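Local coordinates for protein sialyltransferase 0160 (Photobacterium damselae, PDB 4R84) that probably transfers sialic acid from its activated CMP donor onto acceptor sugars, as a GT-B glycosyltransferase, at residues Asn283-Glu297 and Asp311-Asp323. Numbering follows the deposited sequence. Where two conformers were deposited one is given.
Sequences NWHKLYDTDYYFLRE and DYLGSSAKQMPWD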
loop_
_atom_site.group_PDB
_atom_site.type_symbol
_atom_site.label_atom_id
_atom_site.label_comp_id
_atom_site.label_asym_id
_atom_site.label_seq_id
_atom_site.Cartn_x
_atom_site.Cartn_y
_atom_site.Cartn_z
ATOM N N ASN A 283 0.360 -17.963 4.917
ATOM C CA ASN A 283 1.385 -18.593 5.756
ATOM C C ASN A 283 2.689 -17.804 5.842
ATOM O O ASN A 283 3.657 -18.273 6.443
ATOM C CB ASN A 283 1.708 -19.990 5.244
ATOM C CG ASN A 283 0.814 -21.045 5.836
ATOM O OD1 ASN A 283 0.305 -20.895 6.952
ATOM N ND2 ASN A 283 0.612 -22.126 5.092
ATOM N N TRP A 284 2.739 -16.633 5.223
ATOM C CA TRP A 284 4.002 -15.894 5.179
ATOM C C TRP A 284 4.434 -15.428 6.563
ATOM O O TRP A 284 5.633 -15.357 6.841
ATOM C CB TRP A 284 3.901 -14.723 4.211
ATOM C CG TRP A 284 3.878 -15.235 2.792
ATOM C CD1 TRP A 284 2.781 -15.610 2.070
ATOM C CD2 TRP A 284 5.009 -15.456 1.948
ATOM N NE1 TRP A 284 3.166 -16.053 0.826
ATOM C CE2 TRP A 284 4.536 -15.974 0.731
ATOM C CE3 TRP A 284 6.393 -15.279 2.109
ATOM C CZ2 TRP A 284 5.385 -16.297 -0.332
ATOM C CZ3 TRP A 284 7.237 -15.601 1.058
ATOM C CH2 TRP A 284 6.729 -16.103 -0.149
ATOM N N HIS A 285 3.467 -15.147 7.436
ATOM C CA HIS A 285 3.787 -14.671 8.787
ATOM C C HIS A 285 4.412 -15.759 9.673
ATOM O O HIS A 285 4.951 -15.460 10.737
ATOM C CB HIS A 285 2.533 -14.110 9.454
ATOM C CG HIS A 285 1.508 -15.150 9.770
ATOM N ND1 HIS A 285 0.904 -15.914 8.795
ATOM C CD2 HIS A 285 0.976 -15.551 10.949
ATOM C CE1 HIS A 285 0.050 -16.751 9.361
ATOM N NE2 HIS A 285 0.074 -16.549 10.667
ATOM N N LYS A 286 4.345 -17.011 9.222
ATOM C CA LYS A 286 4.965 -18.143 9.922
ATOM C C LYS A 286 6.450 -18.230 9.616
ATOM O O LYS A 286 7.202 -18.925 10.300
ATOM C CB LYS A 286 4.289 -19.462 9.523
ATOM C CG LYS A 286 2.828 -19.633 9.927
ATOM C CD LYS A 286 2.680 -19.951 11.406
ATOM C CE LYS A 286 2.427 -18.726 12.247
ATOM N NZ LYS A 286 2.299 -19.095 13.687
ATOM N N LEU A 287 6.874 -17.541 8.570
ATOM C CA LEU A 287 8.256 -17.649 8.110
ATOM C C LEU A 287 9.033 -16.339 8.135
ATOM O O LEU A 287 10.270 -16.343 8.241
ATOM C CB LEU A 287 8.281 -18.224 6.691
ATOM C CG LEU A 287 7.644 -19.609 6.550
ATOM C CD1 LEU A 287 7.628 -20.056 5.093
ATOM C CD2 LEU A 287 8.362 -20.631 7.407
ATOM N N TYR A 288 8.314 -15.227 8.034
ATOM C CA TYR A 288 8.899 -13.894 8.006
ATOM C C TYR A 288 8.028 -12.949 8.802
ATOM O O TYR A 288 6.849 -13.234 9.030
ATOM C CB TYR A 288 9.021 -13.370 6.574
ATOM C CG TYR A 288 9.822 -14.264 5.668
ATOM C CD1 TYR A 288 11.206 -14.175 5.620
ATOM C CD2 TYR A 288 9.185 -15.226 4.873
ATOM C CE1 TYR A 288 11.948 -15.018 4.797
ATOM C CE2 TYR A 288 9.906 -16.060 4.051
ATOM C CZ TYR A 288 11.289 -15.956 4.020
ATOM O OH TYR A 288 12.008 -16.790 3.205
ATOM N N ASP A 289 8.605 -11.828 9.218
ATOM C CA ASP A 289 7.844 -10.751 9.845
ATOM C C ASP A 289 6.923 -10.122 8.804
ATOM O O ASP A 289 7.379 -9.374 7.946
ATOM C CB ASP A 289 8.784 -9.703 10.438
ATOM C CG ASP A 289 8.053 -8.661 11.258
ATOM O OD1 ASP A 289 6.829 -8.804 11.465
ATOM O OD2 ASP A 289 8.715 -7.721 11.735
ATOM N N THR A 290 5.630 -10.419 8.921
ATOM C CA THR A 290 4.645 -10.115 7.891
ATOM C C THR A 290 3.433 -9.393 8.451
ATOM O O THR A 290 2.891 -9.792 9.480
ATOM C CB THR A 290 4.132 -11.407 7.204
ATOM O OG1 THR A 290 5.233 -12.137 6.657
ATOM C CG2 THR A 290 3.110 -11.090 6.095
ATOM N N ASP A 291 3.014 -8.340 7.758
ATOM C CA ASP A 291 1.737 -7.691 8.021
ATOM C C ASP A 291 0.809 -7.969 6.849
ATOM O O ASP A 291 1.213 -7.782 5.693
ATOM C CB ASP A 291 1.901 -6.184 8.190
ATOM C CG ASP A 291 2.731 -5.813 9.395
ATOM O OD1 ASP A 291 2.639 -6.503 10.429
ATOM O OD2 ASP A 291 3.481 -4.821 9.295
ATOM N N TYR A 292 -0.420 -8.396 7.143
ATOM C CA TYR A 292 -1.462 -8.520 6.125
ATOM C C TYR A 292 -2.402 -7.342 6.283
ATOM O O TYR A 292 -3.117 -7.266 7.285
ATOM C CB TYR A 292 -2.269 -9.814 6.279
ATOM C CG TYR A 292 -1.492 -11.108 6.271
ATOM C CD1 TYR A 292 -1.184 -11.759 5.075
ATOM C CD2 TYR A 292 -1.122 -11.712 7.458
ATOM C CE1 TYR A 292 -0.503 -12.970 5.075
ATOM C CE2 TYR A 292 -0.441 -12.914 7.471
ATOM C CZ TYR A 292 -0.129 -13.540 6.281
ATOM O OH TYR A 292 0.565 -14.736 6.304
ATOM N N TYR A 293 -2.381 -6.403 5.340
ATOM C CA TYR A 293 -3.279 -5.265 5.421
ATOM C C TYR A 293 -4.573 -5.615 4.719
ATOM O O TYR A 293 -4.599 -5.766 3.497
ATOM C CB TYR A 293 -2.649 -4.018 4.807
ATOM C CG TYR A 293 -1.550 -3.492 5.685
ATOM C CD1 TYR A 293 -1.847 -2.778 6.836
ATOM C CD2 TYR A 293 -0.213 -3.755 5.392
ATOM C CE1 TYR A 293 -0.847 -2.309 7.660
ATOM C CE2 TYR A 293 0.803 -3.294 6.223
ATOM C CZ TYR A 293 0.468 -2.574 7.352
ATOM O OH TYR A 293 1.438 -2.103 8.192
ATOM N N PHE A 294 -5.632 -5.734 5.515
ATOM C CA PHE A 294 -6.972 -6.026 5.014
ATOM C C PHE A 294 -7.720 -4.715 4.756
ATOM O O PHE A 294 -7.765 -3.853 5.628
ATOM C CB PHE A 294 -7.760 -6.854 6.036
ATOM C CG PHE A 294 -7.410 -8.316 6.078
ATOM C CD1 PHE A 294 -6.224 -8.747 6.664
ATOM C CD2 PHE A 294 -8.316 -9.270 5.617
ATOM C CE1 PHE A 294 -5.917 -10.089 6.731
ATOM C CE2 PHE A 294 -8.019 -10.617 5.686
ATOM C CZ PHE A 294 -6.814 -11.030 6.243
ATOM N N LEU A 295 -8.322 -4.554 3.582
ATOM C CA LEU A 295 -9.213 -3.407 3.376
ATOM C C LEU A 295 -10.416 -3.470 4.329
ATOM O O LEU A 295 -10.917 -2.432 4.766
ATOM C CB LEU A 295 -9.630 -3.278 1.910
ATOM C CG LEU A 295 -10.246 -4.404 1.108
ATOM C CD1 LEU A 295 -11.752 -4.435 1.326
ATOM C CD2 LEU A 295 -9.924 -4.151 -0.342
ATOM N N ARG A 296 -10.886 -4.677 4.632
ATOM C CA ARG A 296 -11.899 -4.853 5.674
ATOM C C ARG A 296 -11.504 -5.966 6.647
ATOM O O ARG A 296 -11.932 -7.114 6.510
ATOM C CB ARG A 296 -13.274 -5.150 5.049
ATOM C CG ARG A 296 -13.929 -3.951 4.392
ATOM C CD ARG A 296 -14.359 -2.904 5.415
ATOM N NE ARG A 296 -15.347 -3.415 6.358
ATOM C CZ ARG A 296 -16.664 -3.310 6.180
ATOM N NH1 ARG A 296 -17.130 -2.707 5.095
ATOM N NH2 ARG A 296 -17.506 -3.802 7.082
ATOM N N GLU A 297 -10.671 -5.622 7.632
ATOM C CA GLU A 297 -10.181 -6.600 8.592
ATOM C C GLU A 297 -11.331 -7.208 9.381
ATOM O O GLU A 297 -11.264 -8.357 9.809
ATOM C CB GLU A 297 -9.156 -5.982 9.555
ATOM C CG GLU A 297 -8.532 -7.029 10.472
ATOM C CD GLU A 297 -7.734 -6.430 11.626
ATOM O OE1 GLU A 297 -7.764 -5.196 11.803
ATOM O OE2 GLU A 297 -7.085 -7.202 12.363
ATOM N N ASP A 311 -7.760 -16.056 14.269
ATOM C CA ASP A 311 -6.878 -16.510 15.339
ATOM C C ASP A 311 -5.525 -16.947 14.795
ATOM O O ASP A 311 -4.493 -16.694 15.416
ATOM C CB ASP A 311 -7.522 -17.655 16.117
ATOM C CG ASP A 311 -8.762 -17.218 16.874
ATOM O OD1 ASP A 311 -8.909 -16.000 17.121
ATOM O OD2 ASP A 311 -9.589 -18.091 17.219
ATOM N N TYR A 312 -5.543 -17.581 13.627
ATOM C CA TYR A 312 -4.329 -18.091 12.989
ATOM C C TYR A 312 -3.407 -16.964 12.553
ATOM O O TYR A 312 -2.185 -17.090 12.633
ATOM C CB TYR A 312 -4.685 -18.958 11.776
ATOM C CG TYR A 312 -3.503 -19.654 11.135
ATOM C CD1 TYR A 312 -2.872 -20.711 11.772
ATOM C CD2 TYR A 312 -3.012 -19.247 9.895
ATOM C CE1 TYR A 312 -1.794 -21.351 11.197
ATOM C CE2 TYR A 312 -1.937 -19.884 9.306
ATOM C CZ TYR A 312 -1.331 -20.944 9.963
ATOM O OH TYR A 312 -0.256 -21.598 9.401
ATOM N N LEU A 313 -3.987 -15.878 12.056
ATOM C CA LEU A 313 -3.169 -14.732 11.641
ATOM C C LEU A 313 -2.743 -13.908 12.840
ATOM O O LEU A 313 -1.633 -13.358 12.866
ATOM C CB LEU A 313 -3.935 -13.842 10.667
ATOM C CG LEU A 313 -4.367 -14.497 9.356
ATOM C CD1 LEU A 313 -5.085 -13.507 8.463
ATOM C CD2 LEU A 313 -3.139 -15.039 8.651
ATOM N N GLY A 314 -3.630 -13.819 13.827
ATOM C CA GLY A 314 -3.327 -13.083 15.040
ATOM C C GLY A 314 -2.939 -11.640 14.780
ATOM O O GLY A 314 -3.606 -10.924 14.020
ATOM N N SER A 315 -1.842 -11.213 15.396
ATOM C CA SER A 315 -1.437 -9.819 15.318
ATOM C C SER A 315 -0.920 -9.422 13.932
ATOM O O SER A 315 -0.749 -8.236 13.662
ATOM C CB SER A 315 -0.367 -9.522 16.366
ATOM O OG SER A 315 0.761 -10.361 16.191
ATOM N N SER A 316 -0.686 -10.401 13.058
ATOM C CA SER A 316 -0.205 -10.113 11.709
ATOM C C SER A 316 -1.306 -9.515 10.838
ATOM O O SER A 316 -1.019 -8.848 9.841
ATOM C CB SER A 316 0.358 -11.376 11.055
ATOM O OG SER A 316 1.551 -11.797 11.704
ATOM N N ALA A 317 -2.565 -9.762 11.211
ATOM C CA ALA A 317 -3.697 -9.175 10.497
ATOM C C ALA A 317 -3.864 -7.720 10.911
ATOM O O ALA A 317 -3.967 -7.417 12.103
ATOM C CB ALA A 317 -4.972 -9.966 10.760
ATOM N N LYS A 318 -3.882 -6.823 9.929
ATOM C CA LYS A 318 -3.981 -5.390 10.178
ATOM C C LYS A 318 -5.116 -4.782 9.352
ATOM O O LYS A 318 -5.464 -5.306 8.287
ATOM C CB LYS A 318 -2.671 -4.690 9.799
ATOM C CG LYS A 318 -1.403 -5.177 10.511
ATOM C CD LYS A 318 -1.468 -4.971 12.003
ATOM C CE LYS A 318 -0.064 -4.839 12.597
ATOM N NZ LYS A 318 0.782 -6.035 12.335
ATOM N N GLN A 319 -5.649 -3.650 9.810
ATOM C CA GLN A 319 -6.631 -2.904 9.025
ATOM C C GLN A 319 -5.885 -1.877 8.172
ATOM O O GLN A 319 -5.083 -1.092 8.677
ATOM C CB GLN A 319 -7.668 -2.212 9.926
ATOM C CG GLN A 319 -8.569 -1.217 9.196
ATOM C CD GLN A 319 -9.394 -1.867 8.106
ATOM O OE1 GLN A 319 -10.026 -2.900 8.326
ATOM N NE2 GLN A 319 -9.373 -1.276 6.910
ATOM N N MET A 320 -6.116 -1.912 6.868
ATOM C CA MET A 320 -5.538 -0.930 5.964
ATOM C C MET A 320 -6.042 0.457 6.346
ATOM O O MET A 320 -7.246 0.653 6.530
ATOM C CB MET A 320 -5.910 -1.282 4.525
ATOM C CG MET A 320 -5.049 -0.696 3.461
ATOM S SD MET A 320 -5.645 -1.212 1.838
ATOM C CE MET A 320 -5.179 -2.946 1.796
ATOM N N PRO A 321 -5.129 1.417 6.525
ATOM C CA PRO A 321 -5.510 2.767 6.940
ATOM C C PRO A 321 -5.991 3.605 5.767
ATOM O O PRO A 321 -5.501 3.425 4.653
ATOM C CB PRO A 321 -4.213 3.329 7.516
ATOM C CG PRO A 321 -3.137 2.643 6.732
ATOM C CD PRO A 321 -3.663 1.259 6.424
ATOM N N TRP A 322 -6.946 4.502 6.005
ATOM C CA TRP A 322 -7.452 5.341 4.922
ATOM C C TRP A 322 -7.052 6.792 5.082
ATOM O O TRP A 322 -7.329 7.616 4.213
ATOM C CB TRP A 322 -8.978 5.253 4.826
ATOM C CG TRP A 322 -9.502 3.855 4.806
ATOM C CD1 TRP A 322 -10.460 3.332 5.616
ATOM C CD2 TRP A 322 -9.069 2.787 3.953
ATOM N NE1 TRP A 322 -10.673 2.010 5.307
ATOM C CE2 TRP A 322 -9.828 1.651 4.292
ATOM C CE3 TRP A 322 -8.116 2.681 2.933
ATOM C CZ2 TRP A 322 -9.671 0.430 3.646
ATOM C CZ3 TRP A 322 -7.962 1.473 2.294
ATOM C CH2 TRP A 322 -8.734 0.361 2.651
ATOM N N ASP A 323 -6.393 7.109 6.187
ATOM C CA ASP A 323 -6.184 8.508 6.532
ATOM C C ASP A 323 -4.725 8.951 6.538
ATOM O O ASP A 323 -4.399 10.008 7.074
ATOM C CB ASP A 323 -6.804 8.788 7.901
ATOM C CG ASP A 323 -6.187 7.948 8.997
ATOM O OD1 ASP A 323 -5.492 6.960 8.670
ATOM O OD2 ASP A 323 -6.397 8.272 10.185
HETATM O O HOH W 1 4.584 -11.883 11.385
HETATM O O HOH W 2 -12.257 -0.012 5.208
#
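Backbone hydrogen bonds pair the strands: Tyr292 N donates to Ser316 O, Lys318 N to Tyr292 O, Phe294 N to Lys318 O and Met320 N to Phe294 O. Beyond the strands the side-chain amide of Gln319 cross-links the two chains. Its NE2 donates to Leu295 O at 2.9 Å, almost straight but from above the carbonyl plane, and to Met320 O on a lone pair, while OE1 accepts from Glu297 N at 2.9 Å; these three bonds fix the amide's rotation. The pairing is parallel, at the edge of the Rossmann-like sheet of a GT-B glycosyltransferase, strand 225-233 flanking 290-294 on its other side, with helix 307-313 in the beta-alpha-beta connection. On the face bearing Tyr292 and Phe294, the branched end of Leu313 suits two aromatic neighbours, CD1 meeting Phe294 CZ at 3.7 Å and CD2 Tyr292 CE2 at 3.6 Å. On the other face Lys318 lays CB beside Tyr293 CD1; its long chain then bends at chi2 (-62°) and chi4 (-59°), bringing NZ 2.7 Å from Asp291 OD1, a salt bridge from above the carboxylate plane, and to Ser315 O. Near the helix end, His285 uses both nitrogens: NE2 donates to Tyr312 O at 3.0 Å, ND1 hydrogen-bonds Tyr292 OH at 2.8 Å. Its ring makes an offset edge-to-face pair with Tyr312 (planes at 87°), whose OH donates to Asn283 OD1 at 2.6 Å.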